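Local structure of putative fructosamine-3-kinase (Thermobifida fusca YX, 3F7W) at residues Asn199-Asp204 / Val208-Ala213; Arg236-Tyr241 / Glu249-Arg254. The protein is a putative fructosamine-3-kinase that probably transfers phosphate to sugar-amine adducts. All blocks are in the same frame, centred on the assembly; numbering follows the deposited sequence. Where two conformers were deposited one is given.

Contact 1 (Asn199-Asp204 / Val208-Ala213); sequences NVLWQD and VVIDPA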
loop_
_atom_site.group_PDB
_atom_site.type_symbol
_atom_site.label_atom_id
_atom_site.label_comp_id
_atom_site.label_asym_id
_atom_site.label_seq_id
_atom_site.Cartn_x
_atom_site.Cartn_y
_atom_site.Cartn_z
ATOM N N ASN A 199 -2.823 5.676 5.555
ATOM C CA ASN A 199 -2.919 4.221 5.726
ATOM C C ASN A 199 -2.162 3.720 6.956
ATOM O O ASN A 199 -1.940 2.526 7.107
ATOM C CB ASN A 199 -2.465 3.517 4.440
ATOM C CG ASN A 199 -3.507 3.574 3.332
ATOM O OD1 ASN A 199 -4.710 3.757 3.597
ATOM N ND2 ASN A 199 -3.046 3.445 2.067
ATOM N N VAL A 200 -1.741 4.654 7.799
ATOM C CA VAL A 200 -1.112 4.395 9.106
ATOM C C VAL A 200 -2.050 4.909 10.193
ATOM O O VAL A 200 -2.336 6.120 10.289
ATOM C CB VAL A 200 0.294 5.047 9.194
ATOM C CG1 VAL A 200 0.970 4.766 10.546
ATOM C CG2 VAL A 200 1.144 4.546 8.015
ATOM N N LEU A 201 -2.568 3.976 10.973
ATOM C CA LEU A 201 -3.451 4.274 12.088
ATOM C C LEU A 201 -2.676 4.102 13.381
ATOM O O LEU A 201 -2.302 2.990 13.772
ATOM C CB LEU A 201 -4.668 3.356 12.091
ATOM C CG LEU A 201 -5.522 3.373 10.821
ATOM C CD1 LEU A 201 -6.804 2.603 11.069
ATOM C CD2 LEU A 201 -5.824 4.786 10.369
ATOM N N TRP A 202 -2.418 5.222 14.030
ATOM C CA TRP A 202 -1.598 5.225 15.227
ATOM C C TRP A 202 -2.320 4.585 16.423
ATOM O O TRP A 202 -3.556 4.700 16.583
ATOM C CB TRP A 202 -1.125 6.643 15.530
ATOM C CG TRP A 202 -0.184 7.154 14.512
ATOM C CD1 TRP A 202 -0.500 7.759 13.334
ATOM C CD2 TRP A 202 1.238 7.097 14.567
ATOM N NE1 TRP A 202 0.645 8.095 12.652
ATOM C CE2 TRP A 202 1.727 7.696 13.389
ATOM C CE3 TRP A 202 2.147 6.605 15.503
ATOM C CZ2 TRP A 202 3.084 7.817 13.118
ATOM C CZ3 TRP A 202 3.509 6.722 15.231
ATOM C CH2 TRP A 202 3.961 7.331 14.047
ATOM N N GLN A 203 -1.518 3.891 17.220
ATOM C CA GLN A 203 -1.926 3.230 18.450
ATOM C C GLN A 203 -0.982 3.700 19.554
ATOM O O GLN A 203 -0.024 4.416 19.283
ATOM C CB GLN A 203 -1.801 1.720 18.263
ATOM C CG GLN A 203 -2.712 1.159 17.149
ATOM C CD GLN A 203 -4.165 1.178 17.541
ATOM O OE1 GLN A 203 -4.695 0.161 17.964
ATOM N NE2 GLN A 203 -4.820 2.332 17.413
ATOM N N ASP A 204 -1.266 3.323 20.797
ATOM C CA ASP A 204 -0.382 3.675 21.907
ATOM C C ASP A 204 0.972 2.995 21.806
ATOM O O ASP A 204 1.973 3.529 22.282
ATOM C CB ASP A 204 -1.032 3.281 23.241
ATOM C CG ASP A 204 -2.288 4.089 23.546
ATOM O OD1 ASP A 204 -2.330 5.302 23.226
ATOM O OD2 ASP A 204 -3.234 3.484 24.095
ATOM N N VAL A 208 -1.046 0.587 13.130
ATOM C CA VAL A 208 -1.680 -0.397 12.259
ATOM C C VAL A 208 -1.717 0.152 10.819
ATOM O O VAL A 208 -2.019 1.336 10.586
ATOM C CB VAL A 208 -3.111 -0.735 12.751
ATOM C CG1 VAL A 208 -3.882 -1.590 11.744
ATOM C CG2 VAL A 208 -3.035 -1.406 14.147
ATOM N N VAL A 209 -1.410 -0.724 9.864
ATOM C CA VAL A 209 -1.353 -0.351 8.446
ATOM C C VAL A 209 -2.573 -0.924 7.755
ATOM O O VAL A 209 -2.922 -2.090 7.954
ATOM C CB VAL A 209 -0.022 -0.798 7.756
ATOM C CG1 VAL A 209 1.179 -0.192 8.488
ATOM C CG2 VAL A 209 0.115 -2.332 7.682
ATOM N N ILE A 210 -3.237 -0.092 6.961
ATOM C CA ILE A 210 -4.513 -0.483 6.330
ATOM C C ILE A 210 -4.444 -0.283 4.821
ATOM O O ILE A 210 -3.500 0.353 4.294
ATOM C CB ILE A 210 -5.712 0.279 6.934
ATOM C CG1 ILE A 210 -5.536 1.791 6.763
ATOM C CG2 ILE A 210 -5.965 -0.123 8.400
ATOM C CD1 ILE A 210 -6.834 2.620 6.927
ATOM N N ASP A 211 -5.421 -0.854 4.114
ATOM C CA ASP A 211 -5.559 -0.660 2.695
ATOM C C ASP A 211 -4.289 -1.037 1.883
ATOM O O ASP A 211 -3.843 -0.288 1.021
ATOM C CB ASP A 211 -6.000 0.775 2.421
ATOM C CG ASP A 211 -7.322 1.133 3.106
ATOM O OD1 ASP A 211 -8.160 0.233 3.389
ATOM O OD2 ASP A 211 -7.493 2.329 3.353
ATOM N N PRO A 212 -3.740 -2.232 2.108
ATOM C CA PRO A 212 -2.517 -2.597 1.407
ATOM C C PRO A 212 -2.716 -2.897 -0.071
ATOM O O PRO A 212 -3.811 -3.298 -0.509
ATOM C CB PRO A 212 -2.095 -3.912 2.098
ATOM C CG PRO A 212 -3.381 -4.540 2.467
ATOM C CD PRO A 212 -4.203 -3.340 2.970
ATOM N N ALA A 213 -1.640 -2.713 -0.842
ATOM C CA ALA A 213 -1.528 -3.207 -2.218
ATOM C C ALA A 213 -0.283 -4.133 -2.180
ATOM O O ALA A 213 0.769 -3.876 -2.775
ATOM C CB ALA A 213 -1.370 -2.044 -3.220
#
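The hairpin of strands 200-203 and 206-209 brings N199 against D211, positions that probably correspond to the catalytic-loop asparagine and the DFG aspartate of protein kinases. L201 and V208 form a hydrogen-bonded antiparallel pair, L201 N to V208 O at 2.7 Å and V208 N to L201 O at 2.8 Å, both nearly straight. V200 and V209, the neighbouring non-hydrogen-bonded pair, point to the face covered by F105 of helix 99-114. On the other face L201 CD1 lies 3.9 Å from I210 CG2, the two side chains crossing at about a right angle. Beyond the strand, I210 N reaches N199 O at 2.9 Å. With CG beside its backbone N (chi1 -76°), N199 carries OD1 to 3.1 Å from D211 OD2, amide and carboxylate planes 83° apart. ND2 bonds to D194 O, while D211 OD1 is salt-bridged to K45. Replacing N199 by an alanine is likely to leave D194 O without its ND2 donor and to open a gap where the amide lies against I210 O and D211 CB. Since OD1 and OD2 are both acceptors, neither satisfies the other; their pairing is consistent with a shared cation site, as in related kinases.

Contact 2 (Arg236-Tyr241 / Glu249-Arg254); sequences RVRDAY and EGWRAR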
loop_
_atom_site.group_PDB
_atom_site.type_symbol
_atom_site.label_atom_id
_atom_site.label_comp_id
_atom_site.label_asym_id
_atom_site.label_seq_id
_atom_site.Cartn_x
_atom_site.Cartn_y
_atom_site.Cartn_z
ATOM N N ARG A 236 11.939 9.287 13.576
ATOM C CA ARG A 236 11.956 8.266 14.630
ATOM C C ARG A 236 11.577 6.885 14.111
ATOM O O ARG A 236 12.156 5.891 14.540
ATOM C CB ARG A 236 11.036 8.608 15.777
ATOM C CG ARG A 236 11.600 9.652 16.712
ATOM C CD ARG A 236 10.737 9.784 17.953
ATOM N NE ARG A 236 11.352 10.625 18.989
ATOM C CZ ARG A 236 11.381 11.956 18.972
ATOM N NH1 ARG A 236 10.861 12.646 17.958
ATOM N NH2 ARG A 236 11.947 12.610 19.981
ATOM N N VAL A 237 10.610 6.826 13.199
ATOM C CA VAL A 237 10.214 5.549 12.593
ATOM C C VAL A 237 11.394 5.008 11.808
ATOM O O VAL A 237 11.753 3.865 11.984
ATOM C CB VAL A 237 8.981 5.671 11.671
ATOM C CG1 VAL A 237 8.699 4.322 10.903
ATOM C CG2 VAL A 237 7.737 6.166 12.491
ATOM N N ARG A 238 11.987 5.835 10.947
ATOM C CA ARG A 238 13.112 5.394 10.103
ATOM C C ARG A 238 14.340 5.034 10.913
ATOM O O ARG A 238 15.005 4.068 10.594
ATOM C CB ARG A 238 13.484 6.460 9.051
ATOM C CG ARG A 238 12.461 6.559 7.942
ATOM C CD ARG A 238 12.979 7.329 6.728
ATOM N NE ARG A 238 13.299 8.714 7.076
ATOM C CZ ARG A 238 13.221 9.743 6.237
ATOM N NH1 ARG A 238 12.843 9.593 4.969
ATOM N NH2 ARG A 238 13.537 10.935 6.674
ATOM N N ASP A 239 14.654 5.811 11.950
ATOM C CA ASP A 239 15.772 5.494 12.827
ATOM C C ASP A 239 15.607 4.143 13.521
ATOM O O ASP A 239 16.540 3.341 13.558
ATOM C CB ASP A 239 15.967 6.587 13.901
ATOM C CG ASP A 239 16.535 7.881 13.343
ATOM O OD1 ASP A 239 16.929 7.924 12.165
ATOM O OD2 ASP A 239 16.566 8.872 14.102
ATOM N N ALA A 240 14.425 3.905 14.085
ATOM C CA ALA A 240 14.114 2.617 14.731
ATOM C C ALA A 240 14.148 1.477 13.699
ATOM O O ALA A 240 14.754 0.445 13.942
ATOM C CB ALA A 240 12.779 2.685 15.459
ATOM N N TYR A 241 13.571 1.692 12.520
ATOM C CA TYR A 241 13.689 0.722 11.407
ATOM C C TYR A 241 15.138 0.358 11.086
ATOM O O TYR A 241 15.516 -0.829 11.000
ATOM C CB TYR A 241 13.010 1.326 10.179
ATOM C CG TYR A 241 12.946 0.417 8.991
ATOM C CD1 TYR A 241 14.051 0.269 8.133
ATOM C CD2 TYR A 241 11.788 -0.296 8.709
ATOM C CE1 TYR A 241 13.999 -0.576 7.026
ATOM C CE2 TYR A 241 11.725 -1.157 7.587
ATOM C CZ TYR A 241 12.841 -1.269 6.754
ATOM O OH TYR A 241 12.803 -2.091 5.652
ATOM N N GLU A 249 23.389 1.407 1.894
ATOM C CA GLU A 249 24.043 2.697 1.807
ATOM C C GLU A 249 23.465 3.498 0.634
ATOM O O GLU A 249 23.243 2.944 -0.448
ATOM C CB GLU A 249 25.563 2.461 1.607
ATOM C CG GLU A 249 26.394 3.691 1.573
ATOM C CD GLU A 249 27.890 3.386 1.456
ATOM O OE1 GLU A 249 28.260 2.221 1.157
ATOM O OE2 GLU A 249 28.695 4.325 1.669
ATOM N N GLY A 250 23.229 4.789 0.845
ATOM C CA GLY A 250 22.742 5.666 -0.222
ATOM C C GLY A 250 21.228 5.714 -0.377
ATOM O O GLY A 250 20.704 6.340 -1.315
ATOM N N TRP A 251 20.513 5.074 0.546
ATOM C CA TRP A 251 19.056 5.051 0.499
ATOM C C TRP A 251 18.399 6.431 0.421
ATOM O O TRP A 251 17.407 6.590 -0.295
ATOM C CB TRP A 251 18.470 4.222 1.667
ATOM C CG TRP A 251 18.703 4.777 3.026
ATOM C CD1 TRP A 251 19.743 4.494 3.841
ATOM C CD2 TRP A 251 17.865 5.694 3.748
ATOM N NE1 TRP A 251 19.624 5.175 5.013
ATOM C CE2 TRP A 251 18.475 5.919 4.989
ATOM C CE3 TRP A 251 16.652 6.338 3.466
ATOM C CZ2 TRP A 251 17.936 6.775 5.946
ATOM C CZ3 TRP A 251 16.098 7.161 4.424
ATOM C CH2 TRP A 251 16.750 7.390 5.649
ATOM N N ARG A 252 18.921 7.430 1.134
ATOM C CA ARG A 252 18.292 8.754 1.083
ATOM C C ARG A 252 18.240 9.300 -0.327
ATOM O O ARG A 252 17.198 9.805 -0.765
ATOM C CB ARG A 252 18.972 9.769 2.005
ATOM C CG ARG A 252 18.400 9.797 3.401
ATOM C CD ARG A 252 19.081 10.867 4.274
ATOM N NE ARG A 252 19.219 10.371 5.640
ATOM C CZ ARG A 252 18.309 10.487 6.605
ATOM N NH1 ARG A 252 17.165 11.113 6.404
ATOM N NH2 ARG A 252 18.568 9.977 7.803
ATOM N N ALA A 253 19.352 9.176 -1.047
ATOM C CA ALA A 253 19.441 9.666 -2.424
ATOM C C ALA A 253 18.483 8.945 -3.379
ATOM O O ALA A 253 18.069 9.517 -4.400
ATOM C CB ALA A 253 20.887 9.538 -2.948
ATOM N N ARG A 254 18.163 7.689 -3.060
ATOM C CA ARG A 254 17.226 6.891 -3.865
ATOM C C ARG A 254 15.730 7.106 -3.565
ATOM O O ARG A 254 14.883 6.534 -4.239
ATOM C CB ARG A 254 17.550 5.401 -3.722
ATOM C CG ARG A 254 18.882 4.994 -4.323
ATOM C CD ARG A 254 19.052 3.469 -4.333
ATOM N NE ARG A 254 19.038 2.906 -2.978
ATOM C CZ ARG A 254 20.107 2.774 -2.197
ATOM N NH1 ARG A 254 21.319 3.150 -2.615
ATOM N NH2 ARG A 254 19.972 2.266 -0.987
HETATM O O HOH W 1 15.475 9.344 8.846
#
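R238 and W251 meet through the aliphatic part of the arginine: CD of R238 lies 3.9 Å from CZ3 of the indole and equally near CH2. The approach to the ring is oblique, and the guanidinium and indole planes stand 62° apart. A bend at chi3 (-62°) turns the guanidinium of R238 back alongside the six-membered ring, with W251 CH2 over one of its faces. In the conformer of R252 described here, one of two, CG lies over one face of the indole and W251 CH2 stands 3.6 Å above the guanidinium plane of R252, over its centre. So placed, R252 NH1 comes to the R238 face that W251 CH2 covers, 3.6 Å from R238 NH2. This close approach of like charges is therefore provisional. A water bound by R238 NE at 2.9 Å lies between the two arginines, its bond from R252 NH2 being weak. D235, one turn back on the helix, forms a salt bridge with R238 NH2 and would be expected to offset part of the positive charge.

The contact joins helix 234-244 to the first turn of helix 251-270, within the mainly helical lobe expected of a protein-kinase-like fold. R238 also touches A227 of helix 219-229, and W251 packs on E220 of that helix.

Where helix 251-270 starts, the guanidinium of R254 packs on the backbone, one face over G250 C and W251 CA. R254 NH1 donates to E249 O at 2.9 Å, the acceptor lying in the guanidinium plane. At the backbone angles of G250 a beta carbon would collide with that same carbonyl oxygen. R254 NH2 reaches further, to A248 O and, as a salt bridge, to E220.

Contact 1 is centred about 10 Å from the centre of the chain and contact 2 about 19 Å. Both are partly buried: three of eight touching residues are buried and none exposed in contact 1, whereas contact 2 has R238 buried and R252 exposed among three. Helix 99-114 borders both, covering the V200 and V209 face of the hairpin and packing against V237 and Y241. Segments 199-204 and 236-241 also pack together through residues outside the two interfaces, W202 CH2 lying 4.2 Å from V237 CG2. Backbone hydrogen bonds hold contact 1, with polar side chains at the putative active-site end; contact 2 has no direct hydrogen bond, only arginine-tryptophan packing and a water.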